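Side-chain contacts in putative Vgr protein (Escherichia coli, PDB 3WIT), which probably forms part of the trimeric spike of the type 6 secretion system, this chain being the C-terminal beta-helical region of the VgrG protein: residues E29-V34 against K38-P43; T54-R57 against G62-I65. One frame throughout, in Å; residues are numbered along the deposited sequence.

Contact 1: E29-V34 against K38-P43; sequences EIMLAV and KIALTP
Ile30 and Leu41 bond to each other through both backbone groups: Ile30 N donates to Leu41 O at 3.0 Å, and Leu41 N returns the bond to Ile30 O at 2.9 Å. Two residues along, Leu32 and Ile39 make the second reciprocal pair, Leu32 N to Ile39 O and Ile39 N to Leu32 O, both 2.8 Å. All four bonds are close to straight, and the strand axes run nearly antiparallel at 176°. CA-H...O contacts lie between and beyond these pairs, among them Ala40 CA to Ile30 O at 3.3 Å.

The hydrogen-bonded pairs put Ile30, Leu32, Ile39 and Leu41 on one face. There Ile30 and Leu41 run side by side: Ile30 turns its CG2 methyl, which lies opposite its own backbone nitrogen, onto Leu41 CD1 at 3.8 Å. Met31, a selenomethionine, takes the other face with Ala33, Lys38 and Ala40. Its chain bends at chi2 (79°) and chi3 (81°), and SE settles 4.1 Å from Ala40 CB. Nearby, Lys38 lays its CG against Ala33 CB at 3.8 Å, and its CD still touches the selenium of Met31 before the ammonium end leads away. At the far end, the methylene CG of Glu29 lies alongside Thr42 CG2.

The aliphatic face is buried in the trimer: Ile39 packs on Ile39 of the second subunit, and Leu32 on Ile30 of the third, as expected for the interior of a triple-stranded beta-helix. Within the chain, strand 2-8 flanks strand 28-34, bonding to Glu29, Met31 and Ala33, while strand 45-50 flanks strand 37-42 through Lys38 and Ala40, making this hairpin an inner pair of the antiparallel sheet.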
ATOM      1  N   GLU A  29       4.376   0.019 -16.999  1.00 36.65           N
ATOM      2  CA  GLU A  29       4.726   0.399 -15.644  1.00 34.10           C
ATOM      3  C   GLU A  29       3.891   1.594 -15.262  1.00 31.44           C
ATOM      4  O   GLU A  29       3.587   2.409 -16.136  1.00 34.75           O
ATOM      5  CB  GLU A  29       6.197   0.778 -15.631  1.00 42.85           C
ATOM      6  CG  GLU A  29       6.717   1.223 -14.293  1.00 54.69           C
ATOM      7  CD  GLU A  29       8.242   1.303 -14.287  1.00 73.19           C
ATOM      8  OE1 GLU A  29       8.830   1.594 -13.210  1.00 78.62           O
ATOM      9  OE2 GLU A  29       8.842   1.066 -15.367  1.00 73.92           O
ATOM     10  N   ILE A  30       3.513   1.682 -13.991  1.00 33.01           N
ATOM     11  CA  ILE A  30       2.955   2.927 -13.442  1.00 31.69           C
ATOM     12  C   ILE A  30       3.891   3.294 -12.300  1.00 38.02           C
ATOM     13  O   ILE A  30       4.266   2.415 -11.505  1.00 36.82           O
ATOM     14  CB  ILE A  30       1.557   2.696 -12.870  1.00 32.78           C
ATOM     15  CG1 ILE A  30       0.565   2.495 -13.993  1.00 33.01           C
ATOM     16  CG2 ILE A  30       1.123   3.901 -11.977  1.00 34.16           C
ATOM     17  CD1 ILE A  30      -0.768   1.897 -13.539  1.00 36.12           C
HETATM   18  N   MSE A  31       4.317   4.553 -12.231  1.00 30.82           N
HETATM   19  CA  MSE A  31       5.202   4.990 -11.144  1.00 36.00           C
HETATM   20  C   MSE A  31       4.691   6.280 -10.501  1.00 38.12           C
HETATM   21  O   MSE A  31       4.348   7.232 -11.205  1.00 37.42           O
HETATM   22  CB  MSE A  31       6.616   5.217 -11.695  1.00 41.40           C
HETATM   23  CG  MSE A  31       7.523   6.023 -10.794  1.00 44.97           C
HETATM   24 SE   MSE A  31       8.187   4.885  -9.383  0.56 47.00          SE
HETATM   25  CE  MSE A  31       9.612   4.041 -10.395  1.00 55.35           C
ATOM     26  N   LEU A  32       4.659   6.322  -9.172  1.00 30.89           N
ATOM     27  CA  LEU A  32       4.351   7.555  -8.447  1.00 32.50           C
ATOM     28  C   LEU A  32       5.540   7.778  -7.524  1.00 35.38           C
ATOM     29  O   LEU A  32       5.843   6.927  -6.701  1.00 36.40           O
ATOM     30  CB  LEU A  32       3.121   7.372  -7.585  1.00 31.54           C
ATOM     31  CG  LEU A  32       1.841   6.961  -8.302  1.00 37.16           C
ATOM     32  CD1 LEU A  32       0.707   6.753  -7.293  1.00 37.28           C
ATOM     33  CD2 LEU A  32       1.526   8.071  -9.266  1.00 33.38           C
ATOM     34  N   ALA A  33       6.209   8.908  -7.645  1.00 35.44           N
ATOM     35  CA  ALA A  33       7.388   9.165  -6.839  1.00 36.84           C
ATOM     36  C   ALA A  33       7.459  10.625  -6.363  1.00 38.02           C
ATOM     37  O   ALA A  33       7.234  11.568  -7.132  1.00 37.22           O
ATOM     38  CB  ALA A  33       8.637   8.799  -7.635  1.00 40.59           C
ATOM     39  N   VAL A  34       7.768  10.799  -5.081  1.00 32.80           N
ATOM     40  CA  VAL A  34       8.099  12.090  -4.547  1.00 32.40           C
ATOM     41  C   VAL A  34       9.413  11.871  -3.776  1.00 38.86           C
ATOM     42  O   VAL A  34       9.437  11.104  -2.809  1.00 37.14           O
ATOM     43  CB  VAL A  34       6.976  12.583  -3.586  1.00 34.06           C
ATOM     44  CG1 VAL A  34       7.381  13.882  -2.961  1.00 35.78           C
ATOM     45  CG2 VAL A  34       5.642  12.767  -4.344  1.00 36.55           C
ATOM     46  N   LYS A  38       8.141   6.102  -3.113  1.00 33.21           N
ATOM     47  CA  LYS A  38       7.737   5.605  -4.434  1.00 33.46           C
ATOM     48  C   LYS A  38       6.734   4.496  -4.316  1.00 34.24           C
ATOM     49  O   LYS A  38       6.823   3.668  -3.405  1.00 34.82           O
ATOM     50  CB  LYS A  38       8.949   5.044  -5.188  1.00 34.83           C
ATOM     51  CG  LYS A  38      10.065   6.008  -5.437  1.00 51.69           C
ATOM     52  CD  LYS A  38      11.097   5.345  -6.350  1.00 58.06           C
ATOM     53  CE  LYS A  38      12.130   6.335  -6.849  1.00 68.42           C
ATOM     54  NZ  LYS A  38      12.907   6.954  -5.739  1.00 71.70           N
ATOM     55  N   ILE A  39       5.777   4.482  -5.243  1.00 33.52           N
ATOM     56  CA  ILE A  39       4.920   3.331  -5.481  1.00 32.64           C
ATOM     57  C   ILE A  39       5.071   2.969  -6.966  1.00 38.32           C
ATOM     58  O   ILE A  39       4.939   3.843  -7.844  1.00 34.17           O
ATOM     59  CB  ILE A  39       3.443   3.615  -5.184  1.00 35.52           C
ATOM     60  CG1 ILE A  39       3.224   3.858  -3.697  1.00 31.15           C
ATOM     61  CG2 ILE A  39       2.579   2.414  -5.607  1.00 33.46           C
ATOM     62  CD1 ILE A  39       1.800   4.366  -3.352  1.00 33.11           C
ATOM     63  N   ALA A  40       5.402   1.710  -7.255  1.00 34.92           N
ATOM     64  CA  ALA A  40       5.548   1.255  -8.649  1.00 33.60           C
ATOM     65  C   ALA A  40       4.708   0.017  -8.891  1.00 34.88           C
ATOM     66  O   ALA A  40       4.654  -0.880  -8.042  1.00 36.53           O
ATOM     67  CB  ALA A  40       7.004   0.945  -8.965  1.00 36.21           C
ATOM     68  N   LEU A  41       4.048  -0.030 -10.043  1.00 34.13           N
ATOM     69  CA  LEU A  41       3.315  -1.223 -10.443  1.00 34.48           C
ATOM     70  C   LEU A  41       3.893  -1.720 -11.751  1.00 35.12           C
ATOM     71  O   LEU A  41       4.104  -0.931 -12.695  1.00 34.62           O
ATOM     72  CB  LEU A  41       1.820  -0.912 -10.624  1.00 34.26           C
ATOM     73  CG  LEU A  41       1.001  -0.363  -9.452  1.00 34.12           C
ATOM     74  CD1 LEU A  41       1.058   1.146  -9.376  1.00 33.48           C
ATOM     75  CD2 LEU A  41      -0.455  -0.824  -9.641  1.00 34.25           C
ATOM     76  N   THR A  42       4.154  -3.028 -11.827  1.00 34.78           N
ATOM     77  CA  THR A  42       4.666  -3.632 -13.045  1.00 37.08           C
ATOM     78  C   THR A  42       3.952  -4.985 -13.225  1.00 36.14           C
ATOM     79  O   THR A  42       3.186  -5.396 -12.363  1.00 38.36           O
ATOM     80  CB  THR A  42       6.181  -3.880 -12.925  1.00 47.71           C
ATOM     81  OG1 THR A  42       6.446  -4.685 -11.759  1.00 52.78           O
ATOM     82  CG2 THR A  42       6.949  -2.558 -12.837  1.00 46.45           C
ATOM     83  N   PRO A  43       4.229  -5.695 -14.314  1.00 36.80           N
ATOM     84  CA  PRO A  43       3.577  -7.000 -14.386  1.00 40.39           C
ATOM     85  C   PRO A  43       4.047  -7.953 -13.264  1.00 45.45           C
ATOM     86  O   PRO A  43       3.374  -8.938 -13.003  1.00 44.71           O
ATOM     87  CB  PRO A  43       4.008  -7.496 -15.744  1.00 45.33           C
ATOM     88  CG  PRO A  43       4.218  -6.267 -16.528  1.00 41.57           C
ATOM     89  CD  PRO A  43       4.919  -5.382 -15.573  1.00 35.49           C
TER

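Contact 2: T54-R57 against G62-I65; sequences TVIR and GITI
Arg57 and Thr64 pair through their flat backbone amides, Arg57 N to Thr64 O and Thr64 N to Arg57 O both at 2.9 Å. Over one face of this rung stand the two side chains, Thr64 OG1 3.6 Å from Arg57 CB. Thr64 chi1 (65°) sets the hydroxyl between its backbone N and carbonyl carbon, where water 1 bridges it to the neighbouring strand: the water donates to Val55 O at 2.9 Å and lies 2.9 Å from Thr64 OG1. The guanidinium of Arg57 leads away from the hairpin.

On the opposite face Ile56 and Ile65, a non-hydrogen-bonded pair, lie side by side with CG1 against CG1 at 4.1 Å. Ile56 CG2 reaches diagonally to Ile63 CG2 at 4.4 Å. Ile56 and Ile65 also pack on Ile63 of the third subunit, while residues 62-65 continue the sheet as a parallel ladder with a strand of the second subunit.

The chemistry is thus divided: a mixed face with Arg57, Thr64 and Val55, where a water bridges the strands, and a buried isoleucine face, consistent with the apolar interior of a trimeric beta-helix.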
ATOM      1  N   THR A  54      12.780   0.947   3.964  1.00 37.15           N
ATOM      2  CA  THR A  54      11.376   0.694   4.282  1.00 35.13           C
ATOM      3  C   THR A  54      10.714   0.242   3.000  1.00 38.40           C
ATOM      4  O   THR A  54      10.656   1.022   2.028  1.00 37.74           O
ATOM      5  CB  THR A  54      10.704   1.981   4.755  1.00 37.93           C
ATOM      6  OG1 THR A  54      11.353   2.447   5.953  1.00 38.77           O
ATOM      7  CG2 THR A  54       9.197   1.758   4.998  1.00 34.40           C
ATOM      8  N   VAL A  55      10.232  -1.001   2.955  1.00 35.96           N
ATOM      9  CA  VAL A  55       9.657  -1.528   1.700  1.00 33.24           C
ATOM     10  C   VAL A  55       8.511  -2.494   1.920  1.00 37.05           C
ATOM     11  O   VAL A  55       8.617  -3.401   2.741  1.00 38.94           O
ATOM     12  CB  VAL A  55      10.692  -2.348   0.887  1.00 41.89           C
ATOM     13  CG1 VAL A  55      10.070  -2.804  -0.425  1.00 45.94           C
ATOM     14  CG2 VAL A  55      11.968  -1.577   0.620  1.00 42.61           C
ATOM     15  N   ILE A  56       7.412  -2.306   1.200  1.00 35.14           N
ATOM     16  CA  ILE A  56       6.402  -3.349   1.079  1.00 32.81           C
ATOM     17  C   ILE A  56       6.376  -3.793  -0.372  1.00 39.14           C
ATOM     18  O   ILE A  56       6.169  -2.978  -1.274  1.00 34.91           O
ATOM     19  CB  ILE A  56       5.020  -2.853   1.486  1.00 31.13           C
ATOM     20  CG1 ILE A  56       5.040  -2.457   2.960  1.00 32.52           C
ATOM     21  CG2 ILE A  56       3.950  -3.938   1.216  1.00 35.60           C
ATOM     22  CD1 ILE A  56       3.779  -1.798   3.430  1.00 35.97           C
ATOM     23  N   ARG A  57       6.624  -5.075  -0.602  1.00 35.25           N
ATOM     24  CA  ARG A  57       6.569  -5.621  -1.945  1.00 34.11           C
ATOM     25  C   ARG A  57       5.485  -6.695  -2.039  1.00 38.68           C
ATOM     26  O   ARG A  57       5.400  -7.594  -1.194  1.00 35.34           O
ATOM     27  CB  ARG A  57       7.919  -6.223  -2.311  1.00 34.80           C
ATOM     28  CG  ARG A  57       7.820  -7.076  -3.545  1.00 54.15           C
ATOM     29  CD  ARG A  57       8.306  -6.351  -4.775  1.00 70.37           C
ATOM     30  NE  ARG A  57       9.444  -7.064  -5.351  1.00 81.77           N
ATOM     31  CZ  ARG A  57      10.630  -7.183  -4.755  1.00 88.39           C
ATOM     32  NH1 ARG A  57      10.841  -6.629  -3.559  1.00 86.20           N
ATOM     33  NH2 ARG A  57      11.610  -7.862  -5.355  1.00 90.01           N
ATOM     34  N   GLY A  62       3.518 -13.698  -2.887  1.00 38.12           N
ATOM     35  CA  GLY A  62       3.348 -13.254  -1.507  1.00 35.06           C
ATOM     36  C   GLY A  62       3.723 -11.818  -1.265  1.00 35.47           C
ATOM     37  O   GLY A  62       3.703 -10.991  -2.173  1.00 34.33           O
ATOM     38  N   ILE A  63       4.052 -11.507  -0.018  1.00 32.83           N
ATOM     39  CA  ILE A  63       4.224 -10.122   0.384  1.00 29.32           C
ATOM     40  C   ILE A  63       5.430 -10.088   1.295  1.00 37.72           C
ATOM     41  O   ILE A  63       5.588 -10.969   2.163  1.00 36.39           O
ATOM     42  CB  ILE A  63       2.981  -9.623   1.192  1.00 32.63           C
ATOM     43  CG1 ILE A  63       1.734  -9.635   0.318  1.00 36.89           C
ATOM     44  CG2 ILE A  63       3.198  -8.222   1.752  1.00 33.03           C
ATOM     45  CD1 ILE A  63       0.438  -9.241   1.044  1.00 39.33           C
ATOM     46  N   THR A  64       6.293  -9.093   1.104  1.00 35.77           N
ATOM     47  CA  THR A  64       7.359  -8.851   2.079  1.00 36.85           C
ATOM     48  C   THR A  64       7.176  -7.442   2.612  1.00 34.97           C
ATOM     49  O   THR A  64       6.827  -6.520   1.861  1.00 37.25           O
ATOM     50  CB  THR A  64       8.814  -9.113   1.513  1.00 37.96           C
ATOM     51  OG1 THR A  64       9.114  -8.179   0.481  1.00 48.47           O
ATOM     52  CG2 THR A  64       8.960 -10.512   0.949  1.00 45.94           C
ATOM     53  N   ILE A  65       7.308  -7.295   3.927  1.00 32.65           N
ATOM     54  CA  ILE A  65       7.181  -5.998   4.601  1.00 35.16           C
ATOM     55  C   ILE A  65       8.454  -5.874   5.427  1.00 38.15           C
ATOM     56  O   ILE A  65       8.747  -6.784   6.191  1.00 37.48           O
ATOM     57  CB  ILE A  65       5.967  -5.981   5.558  1.00 31.69           C
ATOM     58  CG1 ILE A  65       4.674  -6.169   4.767  1.00 33.71           C
ATOM     59  CG2 ILE A  65       5.915  -4.668   6.386  1.00 32.17           C
ATOM     60  CD1 ILE A  65       3.442  -6.375   5.607  1.00 36.04           C
TER
HETATM   61  O   HOH W   1      10.022  -5.744   1.757  1.00 47.54           O

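How the contacts relate
Both contacts are hairpins of one meandering antiparallel sheet, and they follow in series along the chain: contact 1 joins strands 28-34 and 37-42, contact 2 strands 54-59 and 62-66. Strand 45-50 lies between them and adjoins both hairpins. Their centres are 14 Å apart and their nearest atoms about 7 Å, without direct touch. Contact 1 occupies inner strands, whereas contact 2 includes 62-66, one of the two edge strands within the chain, where the sheet passes to the second subunit. That subunit meets both hairpins, and the third also packs on each. Three such chains form a trimeric triple-stranded beta-helix, consistent with the shaft of a secretion-system spike.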